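Local coordinates for fibronectin type III domain-containing protein (Simiduia agarivorans, PDB 6P2K), which probably hydrolyses xyloglucan and related beta-glucans as a glycoside hydrolase of family 74, its chain here being the tandem seven-bladed beta-propeller part of a longer protein, at residues H437-G442 and D491-L496; A466-G469 and A474-G477; V510-A515 and S614-E619; A574-N579 and G627-M632; F688-K693 and L714-F719. All coordinates share one frame; numbering follows the deposited sequence.

Contact 1: H437-G442 and D491-L496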
# COMPACT_ATOMS: atom_id res chain seq x y z
N HIS B 437 12.98 19.68 10.68
CA HIS B 437 12.77 20.24 12.01
C HIS B 437 11.58 21.20 12.05
O HIS B 437 11.10 21.52 13.15
CB HIS B 437 14.05 20.93 12.50
CG HIS B 437 14.09 22.41 12.27
ND1 HIS B 437 14.58 22.97 11.10
CD2 HIS B 437 13.74 23.45 13.07
CE1 HIS B 437 14.51 24.29 11.19
NE2 HIS B 437 14.00 24.61 12.37
N ARG B 438 11.08 21.62 10.90
CA ARG B 438 9.92 22.50 10.82
C ARG B 438 8.67 21.63 10.72
O ARG B 438 8.30 21.17 9.64
CB ARG B 438 10.06 23.45 9.63
CG ARG B 438 11.49 23.93 9.42
CD ARG B 438 11.57 25.11 8.46
NE ARG B 438 11.36 26.39 9.13
CZ ARG B 438 12.34 27.21 9.50
NH1 ARG B 438 13.61 26.89 9.28
NH2 ARG B 438 12.04 28.35 10.11
N ARG B 439 8.03 21.40 11.87
CA ARG B 439 6.95 20.43 11.96
C ARG B 439 5.59 20.99 11.58
O ARG B 439 4.64 20.22 11.43
CB ARG B 439 6.87 19.86 13.39
CG ARG B 439 8.21 19.38 13.95
CD ARG B 439 8.87 18.32 13.07
NE ARG B 439 8.17 17.04 13.09
CZ ARG B 439 8.56 15.97 12.42
NH1 ARG B 439 9.67 16.01 11.67
NH2 ARG B 439 7.86 14.84 12.48
N GLY B 440 5.47 22.30 11.41
CA GLY B 440 4.20 22.91 11.05
C GLY B 440 3.50 23.51 12.25
O GLY B 440 3.74 23.15 13.40
N GLY B 441 2.60 24.45 11.97
CA GLY B 441 1.88 25.13 13.03
C GLY B 441 2.76 25.91 13.97
O GLY B 441 2.45 26.01 15.17
N GLY B 442 3.86 26.47 13.48
CA GLY B 442 4.77 27.22 14.32
C GLY B 442 5.57 26.39 15.31
O GLY B 442 6.17 26.95 16.22
N ASP B 491 13.07 8.61 5.50
CA ASP B 491 12.90 8.29 6.91
C ASP B 491 12.32 9.50 7.65
O ASP B 491 12.54 10.65 7.27
CB ASP B 491 14.23 7.89 7.54
CG ASP B 491 14.86 6.68 6.85
OD1 ASP B 491 14.12 5.83 6.33
OD2 ASP B 491 16.11 6.59 6.85
N GLN B 492 11.57 9.22 8.72
CA GLN B 492 10.80 10.24 9.42
C GLN B 492 11.04 10.21 10.92
O GLN B 492 11.35 9.17 11.50
CB GLN B 492 9.29 10.07 9.15
CG GLN B 492 8.90 10.23 7.69
CD GLN B 492 9.22 11.62 7.16
OE1 GLN B 492 8.94 12.62 7.82
NE2 GLN B 492 9.81 11.67 5.97
N TRP B 493 10.86 11.38 11.55
CA TRP B 493 10.94 11.53 13.00
C TRP B 493 9.57 11.29 13.64
O TRP B 493 8.55 11.71 13.10
CB TRP B 493 11.42 12.93 13.37
CG TRP B 493 12.84 13.21 13.04
CD1 TRP B 493 13.31 13.94 11.98
CD2 TRP B 493 13.99 12.77 13.77
NE1 TRP B 493 14.69 13.98 12.01
CE2 TRP B 493 15.13 13.27 13.10
CE3 TRP B 493 14.17 12.01 14.93
CZ2 TRP B 493 16.42 13.02 13.54
CZ3 TRP B 493 15.46 11.77 15.37
CH2 TRP B 493 16.57 12.27 14.68
N VAL B 494 9.58 10.64 14.80
CA VAL B 494 8.40 10.54 15.66
C VAL B 494 8.83 10.85 17.08
O VAL B 494 9.95 10.51 17.49
CB VAL B 494 7.73 9.15 15.57
CG1 VAL B 494 7.21 8.89 14.17
CG2 VAL B 494 8.69 8.05 16.01
N GLU B 495 7.95 11.50 17.84
CA GLU B 495 8.23 11.83 19.23
C GLU B 495 7.79 10.69 20.14
O GLU B 495 6.64 10.25 20.08
CB GLU B 495 7.52 13.13 19.64
CG GLU B 495 7.85 13.56 21.06
CD GLU B 495 7.00 14.72 21.53
OE1 GLU B 495 5.76 14.67 21.35
OE2 GLU B 495 7.56 15.69 22.07
N LEU B 496 8.70 10.24 20.99
CA LEU B 496 8.43 9.11 21.87
C LEU B 496 8.06 9.50 23.30
O LEU B 496 7.28 8.79 23.93
CB LEU B 496 9.65 8.17 21.92
CG LEU B 496 9.88 7.29 20.68
CD1 LEU B 496 11.10 6.40 20.87
CD2 LEU B 496 8.63 6.45 20.38
O HOH W 1 10.29 13.78 9.86
O HOH W 2 7.15 13.07 9.72

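Contact 2: A466-G469 and A474-G477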
# COMPACT_ATOMS: atom_id res chain seq x y z
N ALA B 466 15.24 17.00 21.11
CA ALA B 466 14.89 18.00 20.10
C ALA B 466 13.69 18.80 20.56
O ALA B 466 12.66 18.22 20.92
CB ALA B 466 14.60 17.34 18.75
N THR B 467 13.81 20.12 20.53
CA THR B 467 12.78 20.98 21.11
C THR B 467 12.86 22.35 20.46
O THR B 467 13.76 22.65 19.68
CB THR B 467 12.95 21.08 22.62
OG1 THR B 467 11.83 21.77 23.19
CG2 THR B 467 14.22 21.85 22.95
N SER B 468 11.88 23.19 20.81
CA SER B 468 11.83 24.55 20.30
C SER B 468 12.70 25.47 21.15
O SER B 468 13.13 25.13 22.25
CB SER B 468 10.39 25.06 20.28
OG SER B 468 9.76 24.85 21.53
N GLY B 469 12.96 26.66 20.61
CA GLY B 469 13.79 27.63 21.30
C GLY B 469 15.02 28.03 20.51
O GLY B 469 15.67 27.19 19.89
N ALA B 474 16.55 26.20 24.91
CA ALA B 474 15.68 25.04 24.72
C ALA B 474 14.54 25.05 25.72
O ALA B 474 14.75 25.24 26.92
CB ALA B 474 16.50 23.76 24.85
N HIS B 475 13.32 24.82 25.22
CA HIS B 475 12.15 24.99 26.07
C HIS B 475 11.92 23.80 27.00
O HIS B 475 11.52 23.99 28.15
CB HIS B 475 10.91 25.24 25.21
CG HIS B 475 10.90 26.58 24.55
ND1 HIS B 475 10.39 26.79 23.29
CD2 HIS B 475 11.36 27.78 24.97
CE1 HIS B 475 10.52 28.06 22.96
NE2 HIS B 475 11.11 28.69 23.97
N ASN B 476 12.17 22.58 26.53
CA ASN B 476 11.87 21.40 27.33
C ASN B 476 12.55 20.18 26.74
O ASN B 476 13.16 20.25 25.67
CB ASN B 476 10.35 21.18 27.44
CG ASN B 476 9.64 21.40 26.12
OD1 ASN B 476 9.89 20.70 25.14
ND2 ASN B 476 8.74 22.37 26.10
N GLY B 477 12.45 19.07 27.45
CA GLY B 477 13.00 17.81 26.99
C GLY B 477 11.99 17.02 26.19
O GLY B 477 10.85 16.84 26.63
O HOH W 3 8.76 22.47 22.55

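Contact 3: V510-A515 and S614-E619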
# COMPACT_ATOMS: atom_id res chain seq x y z
N VAL B 510 14.85 19.61 30.13
CA VAL B 510 15.65 19.36 28.95
C VAL B 510 16.51 18.12 29.16
O VAL B 510 17.18 17.97 30.18
CB VAL B 510 16.52 20.59 28.62
CG1 VAL B 510 17.56 20.25 27.55
CG2 VAL B 510 15.65 21.75 28.16
N LEU B 511 16.47 17.20 28.18
CA LEU B 511 17.32 16.01 28.21
C LEU B 511 18.70 16.42 27.72
O LEU B 511 19.06 16.27 26.54
CB LEU B 511 16.73 14.90 27.35
CG LEU B 511 15.23 14.63 27.45
CD1 LEU B 511 14.80 13.52 26.49
CD2 LEU B 511 14.83 14.30 28.87
N ARG B 512 19.51 16.96 28.64
CA ARG B 512 20.77 17.57 28.23
C ARG B 512 21.71 16.56 27.59
O ARG B 512 22.52 16.93 26.73
CB ARG B 512 21.45 18.27 29.40
CG ARG B 512 22.52 19.22 28.94
CD ARG B 512 23.07 20.10 30.04
NE ARG B 512 24.15 20.94 29.53
CZ ARG B 512 25.21 21.32 30.23
NH1 ARG B 512 25.34 20.95 31.50
NH2 ARG B 512 26.14 22.08 29.67
N ASP B 513 21.63 15.29 27.97
CA ASP B 513 22.26 14.25 27.16
C ASP B 513 21.33 13.05 27.07
O ASP B 513 20.50 12.80 27.94
CB ASP B 513 23.63 13.82 27.69
CG ASP B 513 24.48 13.10 26.63
OD1 ASP B 513 24.50 13.50 25.44
OD2 ASP B 513 25.16 12.11 27.01
N VAL B 514 21.48 12.34 25.95
CA VAL B 514 20.79 11.10 25.65
C VAL B 514 21.85 10.14 25.13
O VAL B 514 22.63 10.51 24.25
CB VAL B 514 19.69 11.31 24.59
CG1 VAL B 514 19.12 9.98 24.12
CG2 VAL B 514 18.59 12.23 25.11
N ALA B 515 21.91 8.94 25.69
CA ALA B 515 22.98 8.02 25.33
C ALA B 515 22.47 6.59 25.27
O ALA B 515 21.66 6.17 26.10
CB ALA B 515 24.15 8.12 26.31
N SER B 614 33.71 19.05 38.83
CA SER B 614 32.73 20.09 38.57
C SER B 614 33.04 20.74 37.22
O SER B 614 34.08 20.50 36.61
CB SER B 614 32.70 21.14 39.69
OG SER B 614 33.96 21.76 39.83
N GLY B 615 32.11 21.59 36.78
CA GLY B 615 32.23 22.26 35.50
C GLY B 615 30.97 22.12 34.66
O GLY B 615 30.42 21.03 34.56
N TRP B 616 30.52 23.22 34.05
CA TRP B 616 29.25 23.19 33.32
C TRP B 616 29.30 22.27 32.11
O TRP B 616 28.27 21.70 31.72
CB TRP B 616 28.85 24.61 32.90
CG TRP B 616 27.54 24.68 32.14
CD1 TRP B 616 27.36 25.11 30.86
CD2 TRP B 616 26.25 24.30 32.63
NE1 TRP B 616 26.03 25.03 30.52
CE2 TRP B 616 25.33 24.54 31.59
CE3 TRP B 616 25.78 23.79 33.85
CZ2 TRP B 616 23.96 24.28 31.73
CZ3 TRP B 616 24.42 23.53 33.98
CH2 TRP B 616 23.53 23.77 32.92
N ASP B 617 30.47 22.11 31.49
CA ASP B 617 30.63 21.26 30.32
C ASP B 617 31.52 20.06 30.60
O ASP B 617 32.15 19.52 29.69
CB ASP B 617 31.16 22.08 29.14
CG ASP B 617 30.13 23.08 28.62
OD1 ASP B 617 29.06 22.64 28.14
OD2 ASP B 617 30.39 24.30 28.72
N ALA B 618 31.58 19.63 31.86
CA ALA B 618 32.38 18.48 32.23
C ALA B 618 31.83 17.21 31.60
O ALA B 618 30.62 17.00 31.54
CB ALA B 618 32.41 18.33 33.75
N GLU B 619 32.74 16.35 31.13
CA GLU B 619 32.37 15.14 30.42
C GLU B 619 32.97 13.91 31.10
O GLU B 619 33.97 13.99 31.82
CB GLU B 619 32.85 15.17 28.97
CG GLU B 619 32.08 16.11 28.07
CD GLU B 619 32.78 16.29 26.73
OE1 GLU B 619 34.03 16.31 26.72
OE2 GLU B 619 32.08 16.41 25.70

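Contact 4: A574-N579 and G627-M632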
# COMPACT_ATOMS: atom_id res chain seq x y z
N ALA B 574 27.56 8.18 30.09
CA ALA B 574 28.51 7.19 29.59
C ALA B 574 28.08 5.82 30.10
O ALA B 574 28.51 5.38 31.18
CB ALA B 574 29.93 7.52 30.03
N PRO B 575 27.24 5.10 29.35
CA PRO B 575 26.87 3.74 29.76
C PRO B 575 28.07 2.81 29.68
O PRO B 575 28.96 2.98 28.84
CB PRO B 575 25.79 3.34 28.75
CG PRO B 575 25.33 4.64 28.13
CD PRO B 575 26.55 5.51 28.12
N HIS B 576 28.08 1.83 30.58
CA HIS B 576 29.20 0.90 30.66
C HIS B 576 29.32 0.13 29.34
O HIS B 576 28.31 -0.28 28.76
CB HIS B 576 28.99 -0.05 31.84
CG HIS B 576 30.20 -0.87 32.19
ND1 HIS B 576 30.66 -1.89 31.40
CD2 HIS B 576 31.02 -0.82 33.26
CE1 HIS B 576 31.73 -2.43 31.96
NE2 HIS B 576 31.97 -1.80 33.09
N PRO B 577 30.54 -0.08 28.84
CA PRO B 577 30.68 -0.65 27.48
C PRO B 577 30.22 -2.09 27.36
O PRO B 577 29.84 -2.51 26.26
CB PRO B 577 32.18 -0.50 27.19
CG PRO B 577 32.82 -0.40 28.54
CD PRO B 577 31.84 0.34 29.39
N THR B 578 30.26 -2.87 28.45
CA THR B 578 29.86 -4.28 28.38
C THR B 578 28.83 -4.70 29.41
O THR B 578 28.33 -5.83 29.32
CB THR B 578 31.09 -5.20 28.53
OG1 THR B 578 31.64 -5.04 29.84
CG2 THR B 578 32.15 -4.87 27.49
N ASN B 579 28.49 -3.85 30.38
CA ASN B 579 27.53 -4.20 31.43
C ASN B 579 26.39 -3.19 31.39
O ASN B 579 26.54 -2.05 31.84
CB ASN B 579 28.22 -4.22 32.79
CG ASN B 579 27.33 -4.78 33.89
OD1 ASN B 579 26.13 -4.98 33.69
ND2 ASN B 579 27.92 -5.02 35.06
N GLY B 627 40.92 -5.73 27.45
CA GLY B 627 40.64 -6.27 28.76
C GLY B 627 40.58 -5.26 29.89
O GLY B 627 40.47 -5.67 31.05
N THR B 628 40.66 -3.97 29.60
CA THR B 628 40.56 -2.93 30.61
C THR B 628 39.37 -2.03 30.28
O THR B 628 39.15 -1.69 29.12
CB THR B 628 41.85 -2.09 30.69
OG1 THR B 628 42.93 -2.92 31.12
CG2 THR B 628 41.68 -0.94 31.66
N VAL B 629 38.61 -1.68 31.31
CA VAL B 629 37.53 -0.71 31.18
C VAL B 629 38.06 0.63 31.66
O VAL B 629 38.51 0.77 32.80
CB VAL B 629 36.29 -1.13 31.99
CG1 VAL B 629 35.25 -0.02 31.96
CG2 VAL B 629 35.71 -2.41 31.41
N TYR B 630 38.04 1.62 30.77
CA TYR B 630 38.57 2.95 31.05
C TYR B 630 37.42 3.90 31.37
O TYR B 630 36.38 3.87 30.71
CB TYR B 630 39.38 3.47 29.87
CG TYR B 630 40.67 2.71 29.64
CD1 TYR B 630 41.82 3.02 30.35
CD2 TYR B 630 40.73 1.67 28.72
CE1 TYR B 630 42.99 2.33 30.15
CE2 TYR B 630 41.90 0.97 28.51
CZ TYR B 630 43.03 1.30 29.23
OH TYR B 630 44.21 0.61 29.03
N LEU B 631 37.63 4.75 32.38
CA LEU B 631 36.68 5.79 32.74
C LEU B 631 37.45 7.11 32.79
O LEU B 631 38.34 7.27 33.62
CB LEU B 631 36.02 5.50 34.09
CG LEU B 631 34.84 6.38 34.51
CD1 LEU B 631 33.63 6.14 33.61
CD2 LEU B 631 34.48 6.14 35.97
N MET B 632 37.10 8.03 31.90
CA MET B 632 37.87 9.25 31.67
C MET B 632 36.99 10.46 31.90
O MET B 632 35.88 10.55 31.36
CB MET B 632 38.45 9.26 30.26
CG MET B 632 39.37 10.42 29.95
SD MET B 632 38.52 11.82 29.19
CE MET B 632 38.15 11.14 27.57

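Contact 5: F688-K693 and L714-F719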
# COMPACT_ATOMS: atom_id res chain seq x y z
N PHE B 688 43.44 33.94 29.48
CA PHE B 688 43.00 32.61 29.06
C PHE B 688 42.91 31.67 30.25
O PHE B 688 43.85 31.55 31.04
CB PHE B 688 43.96 32.04 28.02
CG PHE B 688 43.58 30.66 27.55
CD1 PHE B 688 42.55 30.48 26.64
CD2 PHE B 688 44.25 29.54 28.02
CE1 PHE B 688 42.19 29.22 26.21
CE2 PHE B 688 43.89 28.27 27.60
CZ PHE B 688 42.87 28.11 26.69
N LYS B 689 41.77 30.99 30.37
CA LYS B 689 41.56 29.95 31.36
C LYS B 689 41.53 28.60 30.66
O LYS B 689 40.93 28.46 29.60
CB LYS B 689 40.27 30.18 32.14
CG LYS B 689 40.16 31.59 32.74
CD LYS B 689 38.87 31.77 33.53
CE LYS B 689 37.64 31.71 32.63
NZ LYS B 689 37.55 32.90 31.73
N PHE B 690 42.21 27.61 31.26
CA PHE B 690 42.30 26.28 30.66
C PHE B 690 41.04 25.50 31.01
O PHE B 690 41.02 24.64 31.89
CB PHE B 690 43.56 25.57 31.13
CG PHE B 690 44.79 25.95 30.36
CD1 PHE B 690 45.52 27.06 30.71
CD2 PHE B 690 45.20 25.20 29.27
CE1 PHE B 690 46.66 27.43 30.00
CE2 PHE B 690 46.33 25.55 28.55
CZ PHE B 690 47.06 26.67 28.92
N THR B 691 39.96 25.83 30.30
CA THR B 691 38.70 25.10 30.42
C THR B 691 38.35 24.46 29.08
O THR B 691 39.22 24.29 28.22
CB THR B 691 37.57 26.02 30.88
OG1 THR B 691 37.46 27.13 29.97
CG2 THR B 691 37.84 26.55 32.27
N GLY B 692 37.08 24.12 28.90
CA GLY B 692 36.62 23.57 27.63
C GLY B 692 35.12 23.64 27.54
O GLY B 692 34.42 23.91 28.53
N LYS B 693 34.62 23.41 26.33
CA LYS B 693 33.19 23.30 26.08
C LYS B 693 32.75 21.85 25.96
O LYS B 693 31.59 21.59 25.61
CB LYS B 693 32.82 24.06 24.80
CG LYS B 693 32.43 25.51 25.03
CD LYS B 693 31.09 25.61 25.74
CE LYS B 693 30.20 26.66 25.10
NZ LYS B 693 28.79 26.57 25.58
N LEU B 714 38.69 31.60 22.64
CA LEU B 714 40.09 31.26 22.41
C LEU B 714 40.27 29.76 22.57
O LEU B 714 39.91 29.19 23.60
CB LEU B 714 41.00 32.02 23.38
CG LEU B 714 40.94 33.54 23.25
CD1 LEU B 714 41.66 34.21 24.41
CD2 LEU B 714 41.55 33.97 21.92
N GLY B 715 40.83 29.13 21.54
CA GLY B 715 41.14 27.72 21.61
C GLY B 715 42.64 27.49 21.69
O GLY B 715 43.38 27.91 20.79
N TYR B 716 43.10 26.84 22.76
CA TYR B 716 44.53 26.61 22.90
C TYR B 716 45.01 25.55 21.93
O TYR B 716 46.02 25.73 21.23
CB TYR B 716 44.88 26.21 24.34
CG TYR B 716 46.36 26.30 24.60
CD1 TYR B 716 47.22 25.27 24.22
CD2 TYR B 716 46.91 27.43 25.18
CE1 TYR B 716 48.58 25.37 24.43
CE2 TYR B 716 48.28 27.54 25.39
CZ TYR B 716 49.10 26.50 25.02
OH TYR B 716 50.46 26.59 25.23
N GLY B 717 44.31 24.42 21.86
CA GLY B 717 44.73 23.34 20.99
C GLY B 717 43.99 22.04 21.23
O GLY B 717 43.33 21.87 22.25
N VAL B 718 44.09 21.13 20.27
CA VAL B 718 43.49 19.80 20.35
C VAL B 718 44.61 18.80 20.60
O VAL B 718 45.65 18.84 19.93
CB VAL B 718 42.72 19.45 19.06
CG1 VAL B 718 41.94 18.15 19.24
CG2 VAL B 718 41.80 20.60 18.68
N PHE B 719 44.41 17.91 21.57
CA PHE B 719 45.45 16.99 22.00
C PHE B 719 44.95 15.56 21.94
O PHE B 719 43.84 15.26 22.38
CB PHE B 719 45.94 17.34 23.41
CG PHE B 719 46.47 18.74 23.52
CD1 PHE B 719 45.62 19.79 23.83
CD2 PHE B 719 47.82 19.00 23.30
CE1 PHE B 719 46.11 21.08 23.93
CE2 PHE B 719 48.31 20.29 23.40
CZ PHE B 719 47.46 21.33 23.71

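Contact 1: H437-G442 and D491-L496
The loop carrying Arg439 meets strand 493-496 at Trp493, and no backbone hydrogen bond joins the two segments; a side chain and two waters span the distance instead. Arg439 doubles back on itself, with CG beside its backbone N (chi1 -49°) and further bends at chi2 and chi3, which carry the guanidinium across to the strand. There NH2 of Arg439 reaches the carbonyl O of Trp493 at 3.3 Å, a weak bond with a strongly bent N-H...O angle of 123°. NH1 of Arg439 lies 3.9 Å from CB of Trp493, and the two side chains run nearly perpendicular, so the guanidinium does not stack on the indole: their planes differ by 80°. Strand 493-496 is the outermost strand of a four-stranded antiparallel sheet, in keeping with a blade of one of the two propellers expected in family 74, and the 437-442 loop runs in just before the first strand of that sheet. Water 1 sits at the edge of the guanidinium, in its plane, and accepts from NH1 of Arg439 at 2.9 Å. The same water accepts from the backbone N of Trp493 at 3.0 Å and donates to OE1 of Gln492 at 2.7 Å, tying three groups together. Water 2 gives OE1 of Gln492 a second hydrogen, at 2.6 Å, while its bond from NH2 of Arg439 is weak. NH1 of Arg439 is also held by the carbonyl O of Gln436 in its own loop. On the strand side, the indole NE1 of Trp493 donates to Glu424.

Contact 2: A466-G469 and A474-G477
Ser468 and His475 meet through a hydroxyl at a ring edge: OG of Ser468 lies in the plane of the imidazole, hydrogen-bonded to ND1 of His475 at 2.7 Å. The serine hydroxyl stands between its own backbone N and carbonyl carbon (chi1 50°), a setting that directs it at the ring. Over one face of the same imidazole comes CA of Gly469, 4.0 Å from the centroid of the His475 ring in a CH-pi contact. Backbone reinforces side chain here, since the N-H of His475 donates to the carbonyl O of Ser468 at 3.0 Å. The first segment runs off the end of strand 459-467 and the second lies in the loop leading to strand 478-483; the two flank the connection of this beta hairpin, part of a four-stranded propeller blade. Thr467, at the end of the first strand, turns its side chain toward the second segment and splits its two branches. CG2 of Thr467 packs on CB of Ala474 at 3.5 Å, whereas OG1 of Thr467 donates to OD1 of Asn476 at 3.0 Å, approaching from above the carbonyl plane. The amide oxygen of Asn476 also receives a weak bond from water 3, which is 2.8 Å from OG of Ser468, so the two polar pairs are linked. The hydroxyl of Ser468 has a further partner in the carbonyl O of Asp318 of the second subunit, whose Ser320 packs on His475.

Contact 3: V510-A515 and S614-E619
The guanidinium of Arg512 is stacked against the indole of Trp616, their planes 21° apart and CZ of Arg512 3.7 Å from the centroid of the six-membered ring, a cation-pi stack over the ring face. CZ2 of Trp616 sits below the centre of the guanidinium, and NH2 of Arg512 lies above the indole nearer its rim. At the guanidinium edge, in its plane, is the backbone carbonyl of the same tryptophan: NH1 and NH2 of Arg512 grip O of Trp616 end-on, each at 3.0 Å. The NH1 bond comes in the carbonyl plane, while NH2 approaches from above it. Trp616 thus takes the cation on its ring and on its backbone at once, and the two holds together fix the turn of the guanidinium. An extended arginine chain, with CG anti to the backbone N (chi1 -164°), bridges segments whose nearest CA atoms, those of Arg512 and Asp617, are 10.7 Å apart. OD1 of Asp617 adds a salt bridge to NH2 of Arg512 at 3.3 Å, and it also pairs with Arg571, so the carboxylate is shared between two arginines. Trp616 and Asp617 are the central residues of a type I beta turn from Gly615 to Ala618, closed by a 3.3 Å bond from N of Ala618 to O of Gly615. Next to Arg512, Asp513 binds a zinc ion together with Asp405. Cation-pi stack and salt bridge thus tie strand 511-516, beside this zinc site, to the beta turn between strands 605-615 and 618-625, joining separate blades of the propeller fold.

Contact 4: A574-N579 and G627-M632
With CG anti to the backbone N (chi1 -168°), the ring of His576 comes against Val629, which holds CG1 anti to its own backbone N (chi1 173°), with CG2 beside that N. Both methyls of Val629 approach the NE2-CE1 side of the imidazole obliquely, from the same side of its plane: CG1 is 3.9 Å from NE2 of His576, and CG2 is 4.0 Å from CE1 of His576. The two side chains run roughly perpendicular to each other. Pro577 widens the apolar patch, its CG lying 4.2 Å from CG1 of Val629, so this one valine serves both residues of the loop. No hydrogen bond crosses between the segments. The contact joins two antiparallel sheets of the propeller fold that follow each other in the chain, with the loop after strand 567-575 in one set against strand 628-634 of the other. On the loop side the imidazole is held in place by its own chain, since N of Thr578 donates to ND1 of His576 at 3.1 Å with a nearly straight N-H...N angle of 164°, the donor lying close to the ring plane. CB of Asn579 rests over one face of the same ring, 3.6 Å above it. NE2 of the imidazole has a weak hydrogen bond to Glu656. Val620 of strand 618-625 packs on both Ala574 and Leu631, linking the two segments indirectly.

Contact 5: F688-K693 and L714-F719
Phe688 and Tyr716 make the tight part of this contact, with CZ of Phe688 3.6 Å from CB of Tyr716. Their rings are oblique, planes at 39° and centroids 5.9 Å apart, so the phenyl tip presses on the root of the tyrosine side chain more than on its ring. CG of Phe688 is anti to the backbone N (chi1 179°), which places the phenyl beside Leu714 and Tyr716. At the ring edge, near its plane, CE1 of Phe688 comes to 3.5 Å from the carbonyl O of Leu714. CD1 of Phe688 also touches CB of Leu714 at 3.9 Å, the two side chains running antiparallel alongside each other. Phe690 completes the aromatic cluster: its CZ lies over one face of the Tyr716 ring, 3.8 Å from CD2 of Tyr716. Within the loop, CE2 of Phe688 sits above the centre of the Phe690 ring, so each aromatic touches the other two. The solvent side is that of exposed Lys689, between the two phenylalanines in sequence, whose NZ forms salt bridges with Asp709 and Asp711. No hydrogen bond joins the segments, and the tyrosine hydroxyl is satisfied by the carbonyl O of Arg673. The loop follows helix 681-684 and lies against strand 714-723 of a four-stranded antiparallel propeller sheet. Helix 666-672 packs against the cluster, its Met670 touching both Phe690 and Tyr716, while Tyr707 of the neighbouring strand 702-709 meets Phe690 edge-to-face.

Contacts 1 and 2, then 3 and 4, then 5 come in this order along the chain, the first pair nested and the second interleaved. Contacts 1 and 2 both involve the sheet that runs from strand 447-456 to strand 493-496, with centres 13 Å apart. Contacts 2 and 3 touch where Val510 and Leu511 pack on the 474-477 loop. Contacts 3 and 4 contribute neighbouring strands, 618-625 and 628-634, of one sheet; they also touch where Ala515 of strand 511-516 packs on Pro575 of strand 567-575. Contact 5, 18 Å from contact 3 between centres, reaches it through Lys693 and Asp617. Contact 3 touches contacts 2, 4 and 5 and so lies at the hub of the group, next to a zinc site.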